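Local coordinates for protein binding component of ABC transporter (Wolinella succinogenes, PDB 3K4U) that binds lysine in the cleft between its two lobes and probably serves as the solute-capturing component of an ABC transporter, at residues E[66-71]-E[192-197]; E[84-89]-E[205-210]; E[124-129]-E[160-165]. All blocks are in the same frame, centred on the assembly; numbering follows the deposited sequence.

Contact 1 of 3, residues E[66-71]-E[192-197]; sequences DIIISG and GWAIKK. With LYS (lysine), chain K.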
loop_
_atom_site.group_PDB
_atom_site.type_symbol
_atom_site.label_atom_id
_atom_site.label_comp_id
_atom_site.label_asym_id
_atom_site.label_seq_id
_atom_site.Cartn_x
_atom_site.Cartn_y
_atom_site.Cartn_z
ATOM N N ASP E 66 -9.984 1.348 39.448
ATOM C CA ASP E 66 -10.191 0.400 38.358
ATOM C C ASP E 66 -9.131 0.471 37.251
ATOM O O ASP E 66 -8.789 -0.549 36.636
ATOM C CB ASP E 66 -11.603 0.553 37.822
ATOM C CG ASP E 66 -12.652 0.365 38.920
ATOM O OD1 ASP E 66 -12.446 -0.543 39.758
ATOM O OD2 ASP E 66 -13.663 1.117 38.976
ATOM N N ILE E 67 -8.585 1.668 37.053
ATOM C CA ILE E 67 -7.702 1.986 35.931
ATOM C C ILE E 67 -6.847 3.200 36.321
ATOM O O ILE E 67 -7.252 3.984 37.177
ATOM C CB ILE E 67 -8.571 2.294 34.679
ATOM C CG1 ILE E 67 -7.729 2.492 33.394
ATOM C CG2 ILE E 67 -9.468 3.464 34.952
ATOM C CD1 ILE E 67 -8.495 2.392 32.103
ATOM N N ILE E 68 -5.654 3.330 35.734
ATOM C CA ILE E 68 -4.752 4.469 35.970
ATOM C C ILE E 68 -4.654 5.263 34.680
ATOM O O ILE E 68 -4.135 4.777 33.688
ATOM C CB ILE E 68 -3.323 3.981 36.258
ATOM C CG1 ILE E 68 -3.202 3.319 37.637
ATOM C CG2 ILE E 68 -2.296 5.120 36.154
ATOM C CD1 ILE E 68 -1.756 2.906 37.937
ATOM N N ILE E 69 -5.134 6.488 34.660
ATOM C CA ILE E 69 -4.977 7.291 33.469
ATOM C C ILE E 69 -4.232 8.533 33.913
ATOM O O ILE E 69 -4.819 9.563 34.196
ATOM C CB ILE E 69 -6.320 7.603 32.808
ATOM C CG1 ILE E 69 -7.121 6.329 32.614
ATOM C CG2 ILE E 69 -6.140 8.221 31.433
ATOM C CD1 ILE E 69 -8.556 6.603 32.194
ATOM N N SER E 70 -2.915 8.400 33.975
ATOM C CA SER E 70 -2.028 9.369 34.580
ATOM C C SER E 70 -0.818 9.603 33.708
ATOM O O SER E 70 0.230 9.965 34.196
ATOM C CB SER E 70 -1.575 8.860 35.941
ATOM O OG SER E 70 -1.417 9.953 36.832
ATOM N N GLY E 71 -0.950 9.356 32.413
ATOM C CA GLY E 71 0.159 9.602 31.488
ATOM C C GLY E 71 1.341 8.735 31.819
ATOM O O GLY E 71 2.448 9.188 31.841
ATOM N N GLY E 192 0.419 4.393 28.418
ATOM C CA GLY E 192 -0.779 3.565 28.404
ATOM C C GLY E 192 -1.565 3.599 29.712
ATOM O O GLY E 192 -1.019 4.008 30.748
ATOM N N TRP E 193 -2.833 3.184 29.673
ATOM C CA TRP E 193 -3.658 3.155 30.855
ATOM C C TRP E 193 -3.329 1.826 31.442
ATOM O O TRP E 193 -3.315 0.840 30.699
ATOM C CB TRP E 193 -5.176 3.168 30.538
ATOM C CG TRP E 193 -5.556 4.267 29.647
ATOM C CD1 TRP E 193 -5.036 5.524 29.650
ATOM C CD2 TRP E 193 -6.481 4.209 28.555
ATOM N NE1 TRP E 193 -5.603 6.263 28.633
ATOM C CE2 TRP E 193 -6.487 5.471 27.948
ATOM C CE3 TRP E 193 -7.279 3.195 28.012
ATOM C CZ2 TRP E 193 -7.260 5.759 26.832
ATOM C CZ3 TRP E 193 -8.074 3.491 26.912
ATOM C CH2 TRP E 193 -8.068 4.768 26.343
ATOM N N ALA E 194 -3.128 1.773 32.761
ATOM C CA ALA E 194 -2.936 0.492 33.444
ATOM C C ALA E 194 -4.196 0.028 34.191
ATOM O O ALA E 194 -5.074 0.843 34.559
ATOM C CB ALA E 194 -1.773 0.565 34.372
ATOM N N ILE E 195 -4.264 -1.291 34.369
ATOM C CA ILE E 195 -5.327 -1.979 35.032
ATOM C C ILE E 195 -4.759 -3.260 35.664
ATOM O O ILE E 195 -3.627 -3.663 35.372
ATOM C CB ILE E 195 -6.437 -2.348 34.075
ATOM C CG1 ILE E 195 -5.924 -3.324 33.013
ATOM C CG2 ILE E 195 -7.048 -1.090 33.496
ATOM C CD1 ILE E 195 -7.067 -4.016 32.213
ATOM N N LYS E 196 -5.517 -3.924 36.523
ATOM C CA LYS E 196 -4.905 -5.078 37.118
ATOM C C LYS E 196 -5.076 -6.348 36.300
ATOM O O LYS E 196 -5.991 -6.486 35.503
ATOM C CB LYS E 196 -5.293 -5.261 38.574
ATOM C CG LYS E 196 -6.711 -5.179 38.854
ATOM C CD LYS E 196 -6.896 -5.493 40.293
ATOM C CE LYS E 196 -7.052 -7.009 40.503
ATOM N NZ LYS E 196 -8.431 -7.474 40.036
ATOM N N LYS E 197 -4.158 -7.273 36.544
ATOM C CA LYS E 197 -3.976 -8.440 35.752
ATOM C C LYS E 197 -5.116 -9.384 35.916
ATOM O O LYS E 197 -5.872 -9.300 36.898
ATOM C CB LYS E 197 -2.738 -9.151 36.231
ATOM C CG LYS E 197 -1.461 -8.434 35.958
ATOM C CD LYS E 197 -0.414 -8.955 36.910
ATOM C CE LYS E 197 0.640 -9.726 36.184
ATOM N NZ LYS E 197 1.619 -10.153 37.203
HETATM N N LYS K . 5.648 9.350 31.962
HETATM C CA LYS K . 5.992 9.679 33.330
HETATM C C LYS K . 6.182 8.379 34.078
HETATM O O LYS K . 5.522 7.395 33.752
HETATM C CB LYS K . 4.860 10.483 33.985
HETATM C CG LYS K . 5.273 11.309 35.181
HETATM C CD LYS K . 4.170 11.368 36.178
HETATM C CE LYS K . 4.380 12.464 37.228
HETATM N NZ LYS K . 3.150 12.743 38.014
HETATM O OXT LYS K . 6.975 8.283 35.012
#
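I68 and A194 meet as an antiparallel hydrogen-bonded pair, a single bridge between segments whose end-to-end directions differ by 167°. The bond from I68 N to A194 O measures 2.8 Å; the return bond from A194 N to I68 O is weak at 3.3 Å. Two CA-H...O contacts flank the pair, I67 CA to A194 O at 3.2 Å and W193 CA to I68 O at 3.3 Å. The remaining contacts are apolar. I69 and W193 run abreast, and I69 CG1 makes an off-centre CH-pi contact 4.1 Å from the centroid of the five-membered ring of W193. With its CG1 anti to the backbone N (chi1 -174°), I67 reaches two partners: I67 CG1 lies 3.6 Å from I195 CG2, while I67 CD1 rests 3.8 Å from W193 CB. M38 of helix 30-41 packs against I67, I69 and W193; L60 of helix 56-61 packs against I68 and A194. At the far end G71, with a positive phi that favours glycine, offers its carbonyl O to the bound lysine's N at 3.2 Å. One bridge, with one sound and one weak bond, plus buried hydrocarbon packing thus ties strand 67-68 to strand 189-195, leaving G71 O to meet the ligand.

Contact 2 of 3, residues E[84-89]-E[205-210]; sequences FVEPYI and WLNHFL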
loop_
_atom_site.group_PDB
_atom_site.type_symbol
_atom_site.label_atom_id
_atom_site.label_comp_id
_atom_site.label_asym_id
_atom_site.label_seq_id
_atom_site.Cartn_x
_atom_site.Cartn_y
_atom_site.Cartn_z
ATOM N N PHE E 84 -1.142 -3.230 30.640
ATOM C CA PHE E 84 -1.341 -1.989 29.949
ATOM C C PHE E 84 -2.187 -2.139 28.711
ATOM O O PHE E 84 -2.231 -3.198 28.112
ATOM C CB PHE E 84 -0.023 -1.448 29.526
ATOM C CG PHE E 84 0.690 -0.722 30.593
ATOM C CD1 PHE E 84 0.336 0.585 30.888
ATOM C CD2 PHE E 84 1.726 -1.310 31.278
ATOM C CE1 PHE E 84 0.989 1.276 31.846
ATOM C CE2 PHE E 84 2.394 -0.604 32.244
ATOM C CZ PHE E 84 2.011 0.684 32.534
ATOM N N VAL E 85 -2.880 -1.066 28.365
ATOM C CA VAL E 85 -3.709 -0.978 27.197
ATOM C C VAL E 85 -2.852 -0.424 26.052
ATOM O O VAL E 85 -1.925 0.324 26.309
ATOM C CB VAL E 85 -4.888 -0.040 27.508
ATOM C CG1 VAL E 85 -5.513 0.523 26.254
ATOM C CG2 VAL E 85 -5.929 -0.801 28.286
ATOM N N GLU E 86 -3.130 -0.788 24.804
ATOM C CA GLU E 86 -2.353 -0.226 23.666
ATOM C C GLU E 86 -2.048 1.242 23.938
ATOM O O GLU E 86 -2.889 1.953 24.404
ATOM C CB GLU E 86 -3.111 -0.415 22.334
ATOM C CG GLU E 86 -3.019 -1.837 21.818
ATOM C CD GLU E 86 -1.563 -2.309 21.706
ATOM O OE1 GLU E 86 -0.832 -1.772 20.826
ATOM O OE2 GLU E 86 -1.136 -3.202 22.475
ATOM N N PRO E 87 -0.834 1.717 23.661
ATOM C CA PRO E 87 -0.536 3.038 24.214
ATOM C C PRO E 87 -1.421 4.104 23.597
ATOM O O PRO E 87 -1.944 3.872 22.521
ATOM C CB PRO E 87 0.926 3.232 23.840
ATOM C CG PRO E 87 1.081 2.477 22.650
ATOM C CD PRO E 87 0.220 1.263 22.750
ATOM N N TYR E 88 -1.607 5.260 24.230
ATOM C CA TYR E 88 -2.585 6.181 23.676
ATOM C C TYR E 88 -1.967 7.470 23.184
ATOM O O TYR E 88 -2.557 8.213 22.381
ATOM C CB TYR E 88 -3.740 6.422 24.649
ATOM C CG TYR E 88 -3.355 7.108 25.941
ATOM C CD1 TYR E 88 -3.511 8.490 26.105
ATOM C CD2 TYR E 88 -2.805 6.387 26.984
ATOM C CE1 TYR E 88 -3.158 9.112 27.282
ATOM C CE2 TYR E 88 -2.428 7.004 28.143
ATOM C CZ TYR E 88 -2.625 8.367 28.309
ATOM O OH TYR E 88 -2.261 8.967 29.523
ATOM N N ILE E 89 -0.750 7.722 23.626
ATOM C CA ILE E 89 0.052 8.836 23.098
ATOM C C ILE E 89 1.514 8.416 23.308
ATOM O O ILE E 89 1.804 7.611 24.193
ATOM C CB ILE E 89 -0.283 10.162 23.795
ATOM C CG1 ILE E 89 0.607 11.288 23.302
ATOM C CG2 ILE E 89 -0.144 10.018 25.328
ATOM C CD1 ILE E 89 -0.022 12.604 23.429
ATOM N N TRP E 205 -12.129 -4.337 26.014
ATOM C CA TRP E 205 -13.014 -3.158 25.956
ATOM C C TRP E 205 -12.229 -1.890 25.768
ATOM O O TRP E 205 -12.560 -1.065 24.914
ATOM C CB TRP E 205 -13.893 -3.031 27.189
ATOM C CG TRP E 205 -14.978 -2.016 26.975
ATOM C CD1 TRP E 205 -16.208 -2.260 26.494
ATOM C CD2 TRP E 205 -14.902 -0.608 27.213
ATOM N NE1 TRP E 205 -16.906 -1.078 26.381
ATOM C CE2 TRP E 205 -16.124 -0.058 26.849
ATOM C CE3 TRP E 205 -13.904 0.243 27.702
ATOM C CZ2 TRP E 205 -16.391 1.306 26.933
ATOM C CZ3 TRP E 205 -14.168 1.609 27.820
ATOM C CH2 TRP E 205 -15.400 2.129 27.416
ATOM N N LEU E 206 -11.181 -1.723 26.551
ATOM C CA LEU E 206 -10.393 -0.512 26.442
ATOM C C LEU E 206 -9.744 -0.335 25.078
ATOM O O LEU E 206 -9.831 0.740 24.488
ATOM C CB LEU E 206 -9.316 -0.478 27.501
ATOM C CG LEU E 206 -9.647 -0.119 28.937
ATOM C CD1 LEU E 206 -11.022 0.431 28.951
ATOM C CD2 LEU E 206 -9.550 -1.349 29.722
ATOM N N ASN E 207 -9.096 -1.396 24.580
ATOM C CA ASN E 207 -8.409 -1.366 23.280
ATOM C C ASN E 207 -9.375 -0.951 22.178
ATOM O O ASN E 207 -9.042 -0.126 21.322
ATOM C CB ASN E 207 -7.825 -2.731 22.988
ATOM C CG ASN E 207 -6.497 -2.975 23.702
ATOM O OD1 ASN E 207 -5.796 -2.042 24.085
ATOM N ND2 ASN E 207 -6.148 -4.236 23.878
ATOM N N HIS E 208 -10.600 -1.463 22.227
ATOM C CA HIS E 208 -11.557 -1.059 21.215
ATOM C C HIS E 208 -12.114 0.365 21.426
ATOM O O HIS E 208 -12.472 1.030 20.452
ATOM C CB HIS E 208 -12.693 -2.061 21.112
ATOM C CG HIS E 208 -12.329 -3.297 20.374
ATOM N ND1 HIS E 208 -12.317 -4.536 20.972
ATOM C CD2 HIS E 208 -11.949 -3.488 19.084
ATOM C CE1 HIS E 208 -11.957 -5.440 20.072
ATOM N NE2 HIS E 208 -11.726 -4.830 18.921
ATOM N N PHE E 209 -12.181 0.815 22.684
ATOM C CA PHE E 209 -12.584 2.191 23.011
ATOM C C PHE E 209 -11.520 3.147 22.517
ATOM O O PHE E 209 -11.839 4.202 21.939
ATOM C CB PHE E 209 -12.847 2.374 24.532
ATOM C CG PHE E 209 -12.781 3.810 24.991
ATOM C CD1 PHE E 209 -13.837 4.680 24.762
ATOM C CD2 PHE E 209 -11.661 4.287 25.637
ATOM C CE1 PHE E 209 -13.765 6.032 25.149
ATOM C CE2 PHE E 209 -11.592 5.648 26.031
ATOM C CZ PHE E 209 -12.644 6.513 25.770
ATOM N N LEU E 210 -10.257 2.764 22.704
ATOM C CA LEU E 210 -9.132 3.563 22.168
ATOM C C LEU E 210 -9.172 3.669 20.656
ATOM O O LEU E 210 -9.010 4.755 20.116
ATOM C CB LEU E 210 -7.788 3.028 22.617
ATOM C CG LEU E 210 -6.561 3.877 22.300
ATOM C CD1 LEU E 210 -6.697 5.307 22.810
ATOM C CD2 LEU E 210 -5.305 3.251 22.898
#
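E86 N donates to N207 OD1 at 3.0 Å, the one hydrogen bond joining loop 84-89 to helix 205-210. The donor lies in the carbonyl plane of the amide, and the C=O...donor angle is 153°. N207 reaches it with CG anti to the carbonyl carbon (chi1 -81°), which carries the amide from the flank of the helix to the loop backbone. The same oxygen also lies against hydrocarbon, 3.4 Å from V85 CG1, as the V85 and N207 side chains pass one another head to tail. V85 uses its other branch on the helix: V85 CG2 sits 3.5 Å from L206 CB, the two side chains roughly perpendicular. One turn along, L210 extends its two methyls to the loop: L210 CD1 meets Y88 CB at 3.7 Å, and L210 CD2 lies beside the carbonyl oxygens of E86 and P87. The Y88 ring turns away from the helix to meet W193, and Y88 O accepts a hydrogen bond from K214 NZ of the same helix, 200-216. F84 O accepts from N204 ND2 of the second subunit. The contact thus packs a helix against the loop between strands 83-84 and 89-98, within one lobe of the two-lobed fold of solute-binding proteins of family 3.

Contact 3 of 3, residues E[124-129]-E[160-165]; sequences VSAEYA and FIFDLP. With LYS (lysine), chain K.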
loop_
_atom_site.group_PDB
_atom_site.type_symbol
_atom_site.label_atom_id
_atom_site.label_comp_id
_atom_site.label_asym_id
_atom_site.label_seq_id
_atom_site.Cartn_x
_atom_site.Cartn_y
_atom_site.Cartn_z
ATOM N N VAL E 124 10.431 8.614 38.751
ATOM C CA VAL E 124 9.562 8.819 37.601
ATOM C C VAL E 124 10.371 8.600 36.284
ATOM O O VAL E 124 11.600 8.687 36.289
ATOM C CB VAL E 124 8.975 10.234 37.726
ATOM C CG1 VAL E 124 9.451 11.133 36.642
ATOM C CG2 VAL E 124 7.530 10.184 37.798
ATOM N N SER E 125 9.690 8.323 35.171
ATOM C CA SER E 125 10.351 8.025 33.902
ATOM C C SER E 125 11.628 8.815 33.722
ATOM O O SER E 125 12.668 8.252 33.400
ATOM C CB SER E 125 9.456 8.356 32.720
ATOM O OG SER E 125 8.813 7.215 32.232
ATOM N N ALA E 126 11.550 10.123 33.935
ATOM C CA ALA E 126 12.692 10.991 33.734
ATOM C C ALA E 126 13.843 10.607 34.660
ATOM O O ALA E 126 15.001 10.549 34.243
ATOM C CB ALA E 126 12.278 12.428 33.947
ATOM N N GLU E 127 13.532 10.329 35.919
ATOM C CA GLU E 127 14.576 10.077 36.856
ATOM C C GLU E 127 15.433 8.890 36.427
ATOM O O GLU E 127 16.666 8.964 36.525
ATOM C CB GLU E 127 14.004 9.845 38.230
ATOM C CG GLU E 127 14.988 10.207 39.307
ATOM C CD GLU E 127 15.172 9.086 40.272
ATOM O OE1 GLU E 127 14.162 8.441 40.636
ATOM O OE2 GLU E 127 16.331 8.878 40.686
ATOM N N TYR E 128 14.779 7.828 35.937
ATOM C CA TYR E 128 15.452 6.622 35.419
ATOM C C TYR E 128 16.215 6.856 34.091
ATOM O O TYR E 128 17.321 6.339 33.894
ATOM C CB TYR E 128 14.451 5.465 35.290
ATOM C CG TYR E 128 13.694 5.217 36.578
ATOM C CD1 TYR E 128 14.322 4.576 37.666
ATOM C CD2 TYR E 128 12.353 5.641 36.732
ATOM C CE1 TYR E 128 13.642 4.373 38.877
ATOM C CE2 TYR E 128 11.666 5.427 37.936
ATOM C CZ TYR E 128 12.321 4.803 39.002
ATOM O OH TYR E 128 11.650 4.584 40.192
ATOM N N ALA E 129 15.611 7.632 33.199
ATOM C CA ALA E 129 16.254 8.052 31.952
ATOM C C ALA E 129 17.511 8.884 32.245
ATOM O O ALA E 129 18.615 8.515 31.821
ATOM C CB ALA E 129 15.284 8.825 31.064
ATOM N N PHE E 160 16.066 21.284 33.597
ATOM C CA PHE E 160 14.988 20.372 33.988
ATOM C C PHE E 160 14.769 19.294 32.906
ATOM O O PHE E 160 14.846 19.578 31.712
ATOM C CB PHE E 160 13.718 21.203 34.198
ATOM C CG PHE E 160 12.528 20.412 34.673
ATOM C CD1 PHE E 160 12.471 19.914 35.976
ATOM C CD2 PHE E 160 11.449 20.191 33.834
ATOM C CE1 PHE E 160 11.381 19.182 36.402
ATOM C CE2 PHE E 160 10.365 19.459 34.274
ATOM C CZ PHE E 160 10.337 18.959 35.561
ATOM N N ILE E 161 14.532 18.057 33.322
ATOM C CA ILE E 161 14.290 16.939 32.384
ATOM C C ILE E 161 12.963 16.281 32.700
ATOM O O ILE E 161 12.664 16.005 33.855
ATOM C CB ILE E 161 15.361 15.839 32.438
ATOM C CG1 ILE E 161 15.069 14.764 31.361
ATOM C CG2 ILE E 161 15.415 15.201 33.842
ATOM C CD1 ILE E 161 16.179 13.658 31.200
ATOM N N PHE E 162 12.171 16.015 31.670
ATOM C CA PHE E 162 10.847 15.461 31.876
ATOM C C PHE E 162 10.198 15.219 30.525
ATOM O O PHE E 162 10.689 15.699 29.511
ATOM C CB PHE E 162 9.998 16.447 32.699
ATOM C CG PHE E 162 8.918 15.788 33.481
ATOM C CD1 PHE E 162 9.172 15.295 34.758
ATOM C CD2 PHE E 162 7.650 15.651 32.949
ATOM C CE1 PHE E 162 8.169 14.650 35.473
ATOM C CE2 PHE E 162 6.650 15.015 33.656
ATOM C CZ PHE E 162 6.906 14.515 34.922
ATOM N N ASP E 163 9.096 14.473 30.543
ATOM C CA ASP E 163 8.241 14.291 29.402
ATOM C C ASP E 163 8.033 15.607 28.668
ATOM O O ASP E 163 7.720 16.643 29.263
ATOM C CB ASP E 163 6.895 13.685 29.812
ATOM C CG ASP E 163 7.030 12.293 30.455
ATOM O OD1 ASP E 163 6.078 11.463 30.364
ATOM O OD2 ASP E 163 8.080 12.034 31.064
ATOM N N LEU E 164 8.227 15.533 27.349
ATOM C CA LEU E 164 8.205 16.689 26.460
ATOM C C LEU E 164 6.906 17.492 26.487
ATOM O O LEU E 164 6.939 18.717 26.357
ATOM C CB LEU E 164 8.498 16.237 25.026
ATOM C CG LEU E 164 8.639 17.297 23.948
ATOM C CD1 LEU E 164 9.680 16.811 23.009
ATOM C CD2 LEU E 164 7.333 17.516 23.225
ATOM N N PRO E 165 5.752 16.813 26.628
ATOM C CA PRO E 165 4.530 17.618 26.566
ATOM C C PRO E 165 4.359 18.470 27.796
ATOM O O PRO E 165 3.732 19.517 27.724
ATOM C CB PRO E 165 3.428 16.582 26.420
ATOM C CG PRO E 165 4.159 15.348 25.835
ATOM C CD PRO E 165 5.463 15.373 26.545
HETATM N N LYS K . 5.648 9.350 31.962
HETATM C CA LYS K . 5.992 9.679 33.330
HETATM C C LYS K . 6.182 8.379 34.078
HETATM O O LYS K . 5.522 7.395 33.752
HETATM C CB LYS K . 4.860 10.483 33.985
HETATM C CG LYS K . 5.273 11.309 35.181
HETATM C CD LYS K . 4.170 11.368 36.178
HETATM C CE LYS K . 4.380 12.464 37.228
HETATM N NZ LYS K . 3.150 12.743 38.014
HETATM O OXT LYS K . 6.975 8.283 35.012
#
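F162 meets A126 and V124 across this contact. Its CB points away from the helix; because CG then stands roughly anti to the backbone N (chi1 -154°), the ring swings back. F162 CD1 comes to 4.3 Å from A126 CB, an oblique approach, and F162 CE1 to 3.9 Å from V124 CG1, with V124 set crosswise to the phenylalanine. F162 CZ, the tip, touches LYS CG at 3.6 Å, while LYS CE lies at the ring edge, in plane. A126 CB also rests on the strand backbone, 3.6 Å from I161 O. Polar groups of both segments hold the ligand: S125 N, in the first turn of helix 125-129, donates almost straight (171°) to LYS OXT at 2.7 Å, and D163 OD1 accepts from LYS N at 2.7 Å. An alanine in place of D163 would remove this carboxylate and is likely to leave the ligand's alpha-amino group without one of its acceptors. Between helix and strand no hydrogen bond forms. The axes of helix 125-129 and strand 160-163 approach to 7.6 Å at 122°; they belong to helix 125-133 and strand 159-163, which runs between strands 117-121 and 89-98 in the mixed sheet, with E145 of helix 145-154 against F162.

Overall arrangement
Contacts 1 and 2 touch directly, with centres 10 Å apart. W193 O and V85 N, 3.0 Å apart, make a probable hydrogen bond. Contact 3 stands apart, its centre 19 Å from that of contact 1 and 23 Å from that of contact 2. The nearest atoms remain about 5 Å and 6 Å away, without touching. The bound lysine spans the gap to contact 1: its alpha-amino N is held by G71 O from contact 1 and D163 OD1 from contact 3. Contact 2 does not touch the ligand, the Y88 side chain lying about 8 Å from it. The two-sided grip is consistent with a solute-binding protein closed around its ligand.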